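Local coordinates for aminotransferase (Streptomyces pactum, PDB 4ZM4), which is a class-III aminotransferase-like protein that binds a pyridoxal-5'-phosphate cofactor between the subunits of its dimer, at residues Ile60-Gly73 / Val411-Thr425. The protein carries 1 engineered substitution. Sequence-based numbering, arbitrary orientation.
Sequences IIDLNMGYGPHLFG and VYFHPNALEPWFLST. With P3B ((3E,4R,5R)-4,5-dihydroxy-3-{[(Z)-{3-hydroxy-2-methyl-5-[(phosphonooxy)methyl]pyridin-4(1H)-ylidene}methyl]imino}cyclohex-1-ene-1-carboxylic acid), chain H.
The Trp421 indole carries Leu63 on one face: CD1 stands 3.5 Å from the centroid of the six-membered ring, 5° off its normal, a CH-pi contact. Phe422 lays a face on the backbone of Tyr67 and Gly68, with Gly68 CA 3.5 Å from its CD2. Tyr412 receives Asp62 OD1 at its edge, carboxylate and ring planes 75° apart. These contacts join two small sheets of a class-III aminotransferase: strand 59-62 pairs in parallel with 411-412, while 421-422 borders strand 368-373. Tyr412 N donates to Ile61 O (2.8 Å), Leu63 N to Tyr412 O, and Phe422 N to Leu63 O, so Leu63 ties both strands together; with CG anti to the carbonyl carbon (chi1 -59°), its side chain turns CD1 to Trp421 and also to Val411 CG1. Asp62 OD1 accepts from Asn64 N, an Asx turn, and also from Met65 N, an Asx motif, both from the same face of its carboxylate; OD2 is held by Tyr74. Beyond this turn the Tyr67 ring is sandwiched between Asn64 ND2, over its centre, and the bound P3B, whose CAN sits toward the rim of the opposite face; Val310 of the second subunit also packs against Tyr67. The Tyr67 hydroxyl meets the edge of His414, OH to CD2 3.4 Å, and Glu419 CG covers one face of that imidazole. At the far end Thr425 N binds Leu71 O (3.0 Å). Two waters bridge the loops: each donates to both Asn64 OD1 and Pro420 O, and one also accepts from His414 N at 2.9 Å.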
ATOM      1  N   ILE B  60     -26.742  -2.370  11.492  1.00 27.02           N
ATOM      2  CA  ILE B  60     -26.011  -3.553  11.921  1.00 24.83           C
ATOM      3  C   ILE B  60     -24.912  -3.190  12.885  1.00 22.54           C
ATOM      4  O   ILE B  60     -24.076  -2.356  12.580  1.00 22.57           O
ATOM      5  CB  ILE B  60     -25.370  -4.298  10.735  1.00 26.37           C
ATOM      6  CG1 ILE B  60     -26.440  -4.682   9.720  1.00 26.29           C
ATOM      7  CG2 ILE B  60     -24.737  -5.591  11.225  1.00 27.24           C
ATOM      8  CD1 ILE B  60     -26.612  -3.770   8.512  1.00 27.43           C
ATOM      9  N   ILE B  61     -24.898  -3.857  14.032  1.00 22.24           N
ATOM     10  CA  ILE B  61     -23.800  -3.771  14.963  1.00 21.19           C
ATOM     11  C   ILE B  61     -22.649  -4.585  14.422  1.00 20.94           C
ATOM     12  O   ILE B  61     -22.790  -5.780  14.168  1.00 22.98           O
ATOM     13  CB  ILE B  61     -24.195  -4.296  16.350  1.00 22.27           C
ATOM     14  CG1 ILE B  61     -25.255  -3.383  16.979  1.00 23.84           C
ATOM     15  CG2 ILE B  61     -22.987  -4.334  17.271  1.00 21.69           C
ATOM     16  CD1 ILE B  61     -25.999  -4.034  18.137  1.00 23.97           C
ATOM     17  N   ASP B  62     -21.508  -3.928  14.223  1.00 20.96           N
ATOM     18  CA  ASP B  62     -20.331  -4.537  13.621  1.00 19.43           C
ATOM     19  C   ASP B  62     -19.370  -5.023  14.681  1.00 20.50           C
ATOM     20  O   ASP B  62     -18.895  -4.227  15.495  1.00 21.69           O
ATOM     21  CB  ASP B  62     -19.653  -3.504  12.730  1.00 20.15           C
ATOM     22  CG  ASP B  62     -18.701  -4.130  11.682  1.00 19.58           C
ATOM     23  OD1 ASP B  62     -18.336  -5.292  11.833  1.00 20.17           O
ATOM     24  OD2 ASP B  62     -18.341  -3.439  10.721  1.00 17.97           O
ATOM     25  N   LEU B  63     -19.098  -6.337  14.714  1.00 20.26           N
ATOM     26  CA  LEU B  63     -18.098  -6.889  15.642  1.00 19.31           C
ATOM     27  C   LEU B  63     -16.740  -7.066  14.949  1.00 19.16           C
ATOM     28  O   LEU B  63     -15.732  -7.316  15.609  1.00 17.53           O
ATOM     29  CB  LEU B  63     -18.567  -8.219  16.220  1.00 19.48           C
ATOM     30  CG  LEU B  63     -19.874  -8.185  16.991  1.00 19.42           C
ATOM     31  CD1 LEU B  63     -20.193  -9.569  17.483  1.00 19.80           C
ATOM     32  CD2 LEU B  63     -19.841  -7.198  18.153  1.00 20.05           C
ATOM     33  N   ASN B  64     -16.727  -6.916  13.625  1.00 17.88           N
ATOM     34  CA  ASN B  64     -15.513  -7.041  12.822  1.00 17.86           C
ATOM     35  C   ASN B  64     -14.744  -5.714  12.705  1.00 17.68           C
ATOM     36  O   ASN B  64     -13.534  -5.703  12.713  1.00 15.91           O
ATOM     37  CB  ASN B  64     -15.911  -7.537  11.433  1.00 18.62           C
ATOM     38  CG  ASN B  64     -14.721  -7.897  10.578  1.00 18.59           C
ATOM     39  OD1 ASN B  64     -13.958  -8.804  10.903  1.00 18.04           O
ATOM     40  ND2 ASN B  64     -14.566  -7.195   9.453  1.00 18.87           N
ATOM     41  N   MET B  65     -15.468  -4.612  12.541  1.00 18.45           N
ATOM     42  CA  MET B  65     -14.888  -3.271  12.559  1.00 19.54           C
ATOM     43  C   MET B  65     -13.765  -2.998  11.563  1.00 19.26           C
ATOM     44  O   MET B  65     -12.801  -2.254  11.868  1.00 18.86           O
ATOM     45  CB  MET B  65     -14.417  -2.936  13.990  1.00 20.90           C
ATOM     46  CG  MET B  65     -15.553  -2.906  15.009  1.00 22.08           C
ATOM     47  SD  MET B  65     -16.867  -1.711  14.680  1.00 21.54           S
ATOM     48  CE  MET B  65     -15.963  -0.164  14.636  1.00 22.39           C
ATOM     49  N   GLY B  66     -13.879  -3.568  10.367  1.00 18.78           N
ATOM     50  CA  GLY B  66     -12.906  -3.282   9.319  1.00 19.15           C
ATOM     51  C   GLY B  66     -11.534  -3.791   9.602  1.00 19.03           C
ATOM     52  O   GLY B  66     -10.531  -3.238   9.141  1.00 21.31           O
ATOM     53  N   TYR B  67     -11.479  -4.845  10.375  1.00 20.25           N
ATOM     54  CA  TYR B  67     -10.271  -5.643  10.547  1.00 21.59           C
ATOM     55  C   TYR B  67      -9.117  -5.001  11.373  1.00 20.89           C
ATOM     56  O   TYR B  67      -7.942  -5.305  11.130  1.00 20.18           O
ATOM     57  CB  TYR B  67      -9.789  -6.159   9.176  1.00 22.04           C
ATOM     58  CG  TYR B  67     -10.801  -6.996   8.428  1.00 23.22           C
ATOM     59  CD1 TYR B  67     -10.906  -8.365   8.633  1.00 24.48           C
ATOM     60  CD2 TYR B  67     -11.633  -6.429   7.494  1.00 24.77           C
ATOM     61  CE1 TYR B  67     -11.806  -9.143   7.910  1.00 24.60           C
ATOM     62  CE2 TYR B  67     -12.530  -7.202   6.762  1.00 24.31           C
ATOM     63  CZ  TYR B  67     -12.626  -8.554   6.974  1.00 22.65           C
ATOM     64  OH  TYR B  67     -13.553  -9.306   6.261  1.00 21.50           O
ATOM     65  N   GLY B  68      -9.449  -4.194  12.384  1.00 21.68           N
ATOM     66  CA  GLY B  68      -8.470  -3.800  13.417  1.00 21.96           C
ATOM     67  C   GLY B  68      -8.129  -2.334  13.693  1.00 21.12           C
ATOM     68  O   GLY B  68      -7.641  -2.027  14.776  1.00 20.33           O
ATOM     69  N   PRO B  69      -8.331  -1.430  12.727  1.00 22.52           N
ATOM     70  CA  PRO B  69      -7.876  -0.031  12.929  1.00 23.39           C
ATOM     71  C   PRO B  69      -8.677   0.813  13.917  1.00 23.44           C
ATOM     72  O   PRO B  69      -8.128   1.759  14.467  1.00 24.54           O
ATOM     73  CB  PRO B  69      -8.004   0.618  11.540  1.00 23.48           C
ATOM     74  CG  PRO B  69      -8.376  -0.461  10.604  1.00 23.90           C
ATOM     75  CD  PRO B  69      -8.922  -1.623  11.398  1.00 22.99           C
ATOM     76  N   HIS B  70      -9.929   0.446  14.173  1.00 23.06           N
ATOM     77  CA  HIS B  70     -10.881   1.334  14.824  1.00 21.27           C
ATOM     78  C   HIS B  70     -11.030   1.033  16.289  1.00 20.72           C
ATOM     79  O   HIS B  70     -11.993   0.414  16.734  1.00 22.58           O
ATOM     80  CB  HIS B  70     -12.206   1.257  14.075  1.00 20.75           C
ATOM     81  CG  HIS B  70     -12.075   1.622  12.631  1.00 19.95           C
ATOM     82  ND1 HIS B  70     -12.163   0.688  11.607  1.00 19.56           N
ATOM     83  CD2 HIS B  70     -11.805   2.803  12.041  1.00 19.07           C
ATOM     84  CE1 HIS B  70     -11.949   1.286  10.451  1.00 19.02           C
ATOM     85  NE2 HIS B  70     -11.742   2.568  10.681  1.00 20.35           N
ATOM     86  N   LEU B  71     -10.083   1.525  17.052  1.00 22.39           N
ATOM     87  CA  LEU B  71     -10.062   1.349  18.490  1.00 22.85           C
ATOM     88  C   LEU B  71     -11.196   2.132  19.168  1.00 24.93           C
ATOM     89  O   LEU B  71     -11.723   1.720  20.221  1.00 27.11           O
ATOM     90  CB  LEU B  71      -8.719   1.799  19.010  1.00 22.80           C
ATOM     91  CG  LEU B  71      -8.251   1.242  20.329  1.00 24.55           C
ATOM     92  CD1 LEU B  71      -8.000  -0.244  20.230  1.00 25.18           C
ATOM     93  CD2 LEU B  71      -6.971   1.954  20.762  1.00 24.11           C
ATOM     94  N   PHE B  72     -11.569   3.246  18.563  1.00 24.68           N
ATOM     95  CA  PHE B  72     -12.615   4.120  19.079  1.00 25.57           C
ATOM     96  C   PHE B  72     -13.893   4.084  18.235  1.00 25.41           C
ATOM     97  O   PHE B  72     -14.761   4.932  18.382  1.00 27.57           O
ATOM     98  CB  PHE B  72     -12.090   5.566  19.123  1.00 26.22           C
ATOM     99  CG  PHE B  72     -10.821   5.729  19.918  1.00 28.82           C
ATOM    100  CD1 PHE B  72     -10.840   5.620  21.315  1.00 29.05           C
ATOM    101  CD2 PHE B  72      -9.603   5.988  19.285  1.00 28.39           C
ATOM    102  CE1 PHE B  72      -9.678   5.772  22.052  1.00 27.66           C
ATOM    103  CE2 PHE B  72      -8.438   6.139  20.031  1.00 28.21           C
ATOM    104  CZ  PHE B  72      -8.471   6.032  21.411  1.00 26.16           C
ATOM    105  N   GLY B  73     -13.995   3.152  17.304  1.00 24.56           N
ATOM    106  CA  GLY B  73     -15.171   3.081  16.431  1.00 21.13           C
ATOM    107  C   GLY B  73     -15.026   3.860  15.168  1.00 20.01           C
ATOM    108  O   GLY B  73     -14.026   4.523  14.929  1.00 21.11           O
ATOM    109  N   VAL B 411     -26.295  -8.155  13.622  1.00 24.46           N
ATOM    110  CA  VAL B 411     -24.928  -8.246  14.166  1.00 23.48           C
ATOM    111  C   VAL B 411     -24.039  -8.889  13.095  1.00 22.81           C
ATOM    112  O   VAL B 411     -24.321 -10.000  12.652  1.00 21.87           O
ATOM    113  CB  VAL B 411     -24.901  -9.083  15.457  1.00 23.55           C
ATOM    114  CG1 VAL B 411     -23.466  -9.319  15.956  1.00 25.07           C
ATOM    115  CG2 VAL B 411     -25.729  -8.406  16.539  1.00 22.98           C
ATOM    116  N   TYR B 412     -22.971  -8.195  12.693  1.00 20.35           N
ATOM    117  CA  TYR B 412     -22.030  -8.738  11.738  1.00 18.62           C
ATOM    118  C   TYR B 412     -20.726  -9.160  12.396  1.00 19.49           C
ATOM    119  O   TYR B 412     -20.044  -8.339  13.005  1.00 19.08           O
ATOM    120  CB  TYR B 412     -21.720  -7.743  10.618  1.00 17.57           C
ATOM    121  CG  TYR B 412     -20.715  -8.273   9.630  1.00 17.35           C
ATOM    122  CD1 TYR B 412     -21.074  -9.204   8.681  1.00 17.24           C
ATOM    123  CD2 TYR B 412     -19.376  -7.879   9.675  1.00 18.15           C
ATOM    124  CE1 TYR B 412     -20.157  -9.731   7.777  1.00 16.62           C
ATOM    125  CE2 TYR B 412     -18.440  -8.404   8.777  1.00 17.11           C
ATOM    126  CZ  TYR B 412     -18.843  -9.328   7.830  1.00 17.24           C
ATOM    127  OH  TYR B 412     -17.935  -9.839   6.928  1.00 16.52           O
ATOM    128  N   PHE B 413     -20.355 -10.428  12.190  1.00 19.20           N
ATOM    129  CA  PHE B 413     -18.988 -10.876  12.340  1.00 19.40           C
ATOM    130  C   PHE B 413     -18.597 -11.704  11.096  1.00 18.98           C
ATOM    131  O   PHE B 413     -19.467 -12.098  10.358  1.00 17.93           O
ATOM    132  CB  PHE B 413     -18.792 -11.647  13.656  1.00 19.93           C
ATOM    133  CG  PHE B 413     -19.753 -12.771  13.863  1.00 20.89           C
ATOM    134  CD1 PHE B 413     -19.470 -14.021  13.367  1.00 21.52           C
ATOM    135  CD2 PHE B 413     -20.933 -12.584  14.537  1.00 21.43           C
ATOM    136  CE1 PHE B 413     -20.354 -15.063  13.539  1.00 22.47           C
ATOM    137  CE2 PHE B 413     -21.816 -13.627  14.727  1.00 22.08           C
ATOM    138  CZ  PHE B 413     -21.528 -14.875  14.232  1.00 21.76           C
ATOM    139  N   HIS B 414     -17.300 -11.967  10.894  1.00 19.47           N
ATOM    140  CA  HIS B 414     -16.819 -12.743   9.738  1.00 19.98           C
ATOM    141  C   HIS B 414     -17.292 -14.215   9.857  1.00 19.51           C
ATOM    142  O   HIS B 414     -17.235 -14.788  10.934  1.00 18.46           O
ATOM    143  CB  HIS B 414     -15.300 -12.694   9.654  1.00 21.10           C
ATOM    144  CG  HIS B 414     -14.739 -13.146   8.342  1.00 23.96           C
ATOM    145  ND1 HIS B 414     -14.746 -14.461   7.930  1.00 23.61           N
ATOM    146  CD2 HIS B 414     -14.102 -12.456   7.368  1.00 26.37           C
ATOM    147  CE1 HIS B 414     -14.184 -14.561   6.747  1.00 23.40           C
ATOM    148  NE2 HIS B 414     -13.757 -13.363   6.393  1.00 25.51           N
ATOM    149  N   PRO B 415     -17.749 -14.816   8.750  1.00 19.42           N
ATOM    150  CA  PRO B 415     -18.283 -16.181   8.789  1.00 20.15           C
ATOM    151  C   PRO B 415     -17.306 -17.289   9.138  1.00 20.19           C
ATOM    152  O   PRO B 415     -17.758 -18.367   9.548  1.00 21.31           O
ATOM    153  CB  PRO B 415     -18.808 -16.426   7.371  1.00 20.08           C
ATOM    154  CG  PRO B 415     -18.427 -15.241   6.566  1.00 20.28           C
ATOM    155  CD  PRO B 415     -18.069 -14.127   7.490  1.00 19.66           C
ATOM    156  N   ASN B 416     -16.016 -17.055   8.940  1.00 17.97           N
ATOM    157  CA  ASN B 416     -15.001 -18.002   9.293  1.00 18.41           C
ATOM    158  C   ASN B 416     -14.734 -17.877  10.791  1.00 19.54           C
ATOM    159  O   ASN B 416     -14.385 -16.816  11.292  1.00 22.10           O
ATOM    160  CB  ASN B 416     -13.731 -17.745   8.483  1.00 18.83           C
ATOM    161  CG  ASN B 416     -12.666 -18.794   8.709  1.00 20.31           C
ATOM    162  OD1 ASN B 416     -12.651 -19.500   9.724  1.00 19.77           O
ATOM    163  ND2 ASN B 416     -11.778 -18.916   7.764  1.00 22.25           N
ATOM    164  N   ALA B 417     -14.882 -18.971  11.514  1.00 19.57           N
ATOM    165  CA  ALA B 417     -14.738 -18.932  12.960  1.00 19.86           C
ATOM    166  C   ALA B 417     -13.349 -18.470  13.437  1.00 19.08           C
ATOM    167  O   ALA B 417     -13.213 -17.940  14.534  1.00 19.52           O
ATOM    168  CB  ALA B 417     -15.068 -20.309  13.533  1.00 19.61           C
ATOM    169  N   LEU B 418     -12.326 -18.717  12.634  1.00 19.29           N
ATOM    170  CA  LEU B 418     -10.953 -18.355  12.974  1.00 18.55           C
ATOM    171  C   LEU B 418     -10.634 -16.875  12.765  1.00 18.98           C
ATOM    172  O   LEU B 418      -9.579 -16.414  13.179  1.00 21.74           O
ATOM    173  CB  LEU B 418      -9.986 -19.181  12.147  1.00 18.83           C
ATOM    174  CG  LEU B 418     -10.096 -20.704  12.310  1.00 18.22           C
ATOM    175  CD1 LEU B 418      -9.275 -21.386  11.248  1.00 18.77           C
ATOM    176  CD2 LEU B 418      -9.644 -21.144  13.677  1.00 18.68           C
ATOM    177  N   GLU B 419     -11.531 -16.114  12.154  1.00 19.52           N
ATOM    178  CA  GLU B 419     -11.322 -14.685  11.990  1.00 21.80           C
ATOM    179  C   GLU B 419     -11.804 -13.914  13.231  1.00 21.18           C
ATOM    180  O   GLU B 419     -12.948 -14.024  13.629  1.00 19.68           O
ATOM    181  CB  GLU B 419     -12.046 -14.185  10.755  1.00 25.63           C
ATOM    182  CG  GLU B 419     -11.458 -14.719   9.453  1.00 28.22           C
ATOM    183  CD  GLU B 419     -10.093 -14.158   9.153  1.00 29.56           C
ATOM    184  OE1 GLU B 419      -9.672 -13.168   9.788  1.00 33.57           O
ATOM    185  OE2 GLU B 419      -9.408 -14.728   8.287  1.00 38.45           O
ATOM    186  N   PRO B 420     -10.924 -13.112  13.832  1.00 21.32           N
ATOM    187  CA  PRO B 420     -11.269 -12.498  15.105  1.00 21.52           C
ATOM    188  C   PRO B 420     -12.330 -11.376  15.026  1.00 21.05           C
ATOM    189  O   PRO B 420     -12.596 -10.840  13.946  1.00 21.81           O
ATOM    190  CB  PRO B 420      -9.922 -11.953  15.589  1.00 21.44           C
ATOM    191  CG  PRO B 420      -9.158 -11.665  14.344  1.00 21.91           C
ATOM    192  CD  PRO B 420      -9.583 -12.704  13.354  1.00 21.57           C
ATOM    193  N   TRP B 421     -12.964 -11.100  16.170  1.00 19.91           N
ATOM    194  CA  TRP B 421     -13.724  -9.866  16.432  1.00 19.95           C
ATOM    195  C   TRP B 421     -12.755  -8.788  16.923  1.00 21.43           C
ATOM    196  O   TRP B 421     -11.809  -9.076  17.690  1.00 23.23           O
ATOM    197  CB  TRP B 421     -14.725 -10.104  17.583  1.00 19.98           C
ATOM    198  CG  TRP B 421     -15.798 -11.148  17.354  1.00 19.44           C
ATOM    199  CD1 TRP B 421     -15.916 -12.000  16.302  1.00 20.28           C
ATOM    200  CD2 TRP B 421     -16.876 -11.464  18.244  1.00 20.72           C
ATOM    201  NE1 TRP B 421     -17.002 -12.813  16.477  1.00 19.83           N
ATOM    202  CE2 TRP B 421     -17.618 -12.489  17.654  1.00 21.14           C
ATOM    203  CE3 TRP B 421     -17.292 -10.963  19.486  1.00 20.69           C
ATOM    204  CZ2 TRP B 421     -18.754 -13.033  18.268  1.00 22.02           C
ATOM    205  CZ3 TRP B 421     -18.395 -11.505  20.087  1.00 20.93           C
ATOM    206  CH2 TRP B 421     -19.128 -12.512  19.478  1.00 21.95           C
ATOM    207  N   PHE B 422     -13.020  -7.545  16.560  1.00 21.93           N
ATOM    208  CA  PHE B 422     -12.199  -6.394  16.963  1.00 21.41           C
ATOM    209  C   PHE B 422     -13.036  -5.351  17.702  1.00 22.01           C
ATOM    210  O   PHE B 422     -13.552  -4.399  17.102  1.00 21.04           O
ATOM    211  CB  PHE B 422     -11.586  -5.744  15.724  1.00 21.49           C
ATOM    212  CG  PHE B 422     -10.571  -6.604  15.038  1.00 21.97           C
ATOM    213  CD1 PHE B 422     -10.933  -7.430  14.007  1.00 20.93           C
ATOM    214  CD2 PHE B 422      -9.235  -6.573  15.423  1.00 21.41           C
ATOM    215  CE1 PHE B 422      -9.985  -8.175  13.341  1.00 21.65           C
ATOM    216  CE2 PHE B 422      -8.304  -7.341  14.767  1.00 19.72           C
ATOM    217  CZ  PHE B 422      -8.674  -8.145  13.728  1.00 19.21           C
ATOM    218  N   LEU B 423     -13.162  -5.500  19.022  1.00 24.24           N
ATOM    219  CA  LEU B 423     -14.019  -4.567  19.809  1.00 23.11           C
ATOM    220  C   LEU B 423     -13.392  -3.164  19.923  1.00 22.53           C
ATOM    221  O   LEU B 423     -12.202  -2.979  19.676  1.00 23.41           O
ATOM    222  CB  LEU B 423     -14.352  -5.145  21.184  1.00 23.36           C
ATOM    223  CG  LEU B 423     -14.826  -6.604  21.216  1.00 23.09           C
ATOM    224  CD1 LEU B 423     -15.174  -7.010  22.633  1.00 24.66           C
ATOM    225  CD2 LEU B 423     -16.022  -6.845  20.305  1.00 22.07           C
ATOM    226  N   SER B 424     -14.220  -2.203  20.294  1.00 23.54           N
ATOM    227  CA  SER B 424     -13.864  -0.795  20.303  1.00 23.64           C
ATOM    228  C   SER B 424     -14.553  -0.127  21.468  1.00 23.17           C
ATOM    229  O   SER B 424     -15.391  -0.738  22.130  1.00 23.00           O
ATOM    230  CB  SER B 424     -14.320  -0.125  19.019  1.00 24.51           C
ATOM    231  OG  SER B 424     -15.701   0.187  19.083  1.00 25.09           O
ATOM    232  N   THR B 425     -14.198   1.123  21.738  1.00 23.46           N
ATOM    233  CA  THR B 425     -14.803   1.843  22.870  1.00 23.52           C
ATOM    234  C   THR B 425     -16.243   2.146  22.568  1.00 24.85           C
ATOM    235  O   THR B 425     -17.009   2.480  23.480  1.00 27.95           O
ATOM    236  CB  THR B 425     -14.061   3.152  23.178  1.00 22.13           C
ATOM    237  OG1 THR B 425     -14.035   3.954  22.008  1.00 22.35           O
ATOM    238  CG2 THR B 425     -12.624   2.866  23.611  1.00 20.33           C
TER
HETATM  239  OAH P3B H 501      -1.413  -5.623   3.527  1.00 14.68           O
HETATM  240  PBA P3B H 501      -2.260  -5.179   4.791  1.00 15.23           P
HETATM  241  OAI P3B H 501      -3.613  -5.771   4.535  1.00 14.22           O
HETATM  242  OAC P3B H 501      -2.367  -3.672   4.958  1.00 16.44           O
HETATM  243  OAQ P3B H 501      -1.464  -5.980   6.024  1.00 14.93           O
HETATM  244  CAM P3B H 501      -0.943  -7.341   5.875  1.00 14.96           C
HETATM  245  CAV P3B H 501      -0.911  -7.892   7.133  1.00 15.18           C
HETATM  246  CAL P3B H 501       0.323  -7.960   7.762  1.00 13.73           C
HETATM  247  NAP P3B H 501       0.376  -8.470   9.053  1.00 13.84           N
HETATM  248  CAU P3B H 501      -0.764  -8.883   9.705  1.00 13.30           C
HETATM  249  CAA P3B H 501      -0.701  -9.415  10.965  1.00 13.01           C
HETATM  250  CAW P3B H 501      -1.935  -8.851   9.089  1.00 13.23           C
HETATM  251  OAE P3B H 501      -3.015  -9.275   9.783  1.00 13.91           O
HETATM  252  CAX P3B H 501      -2.087  -8.329   7.803  1.00 16.63           C
HETATM  253  CAJ P3B H 501      -3.376  -8.315   7.162  1.00 20.22           C
HETATM  254  NAO P3B H 501      -4.466  -8.949   7.714  1.00 24.96           N
HETATM  255  CAT P3B H 501      -5.668  -9.045   7.062  1.00 33.34           C
HETATM  256  CAK P3B H 501      -5.910  -8.687   5.706  1.00 33.36           C
HETATM  257  CAS P3B H 501      -7.123  -8.873   5.052  1.00 31.90           C
HETATM  258  CAR P3B H 501      -7.332  -8.448   3.727  1.00 30.86           C
HETATM  259  OAD P3B H 501      -8.442  -8.516   3.175  1.00 31.04           O
HETATM  260  OAB P3B H 501      -6.433  -8.066   3.018  1.00 28.77           O
HETATM  261  CAN P3B H 501      -8.233  -9.200   5.726  1.00 34.43           C
HETATM  262  CAY P3B H 501      -8.142  -9.483   7.234  1.00 35.22           C
HETATM  263  OAF P3B H 501      -9.015 -10.619   7.388  1.00 40.25           O
HETATM  264  CAZ P3B H 501      -6.689  -9.722   7.815  1.00 35.14           C
HETATM  265  OAG P3B H 501      -6.523  -9.559   9.271  1.00 31.64           O
HETATM  266  O   HOH W   1     -11.889 -10.574  11.023  1.00 25.50           O
HETATM  267  O   HOH W   2     -15.407 -10.665  12.719  1.00 27.24           O
HETATM  268  O   HOH W   3     -11.969  -2.289  16.636  1.00 17.09           O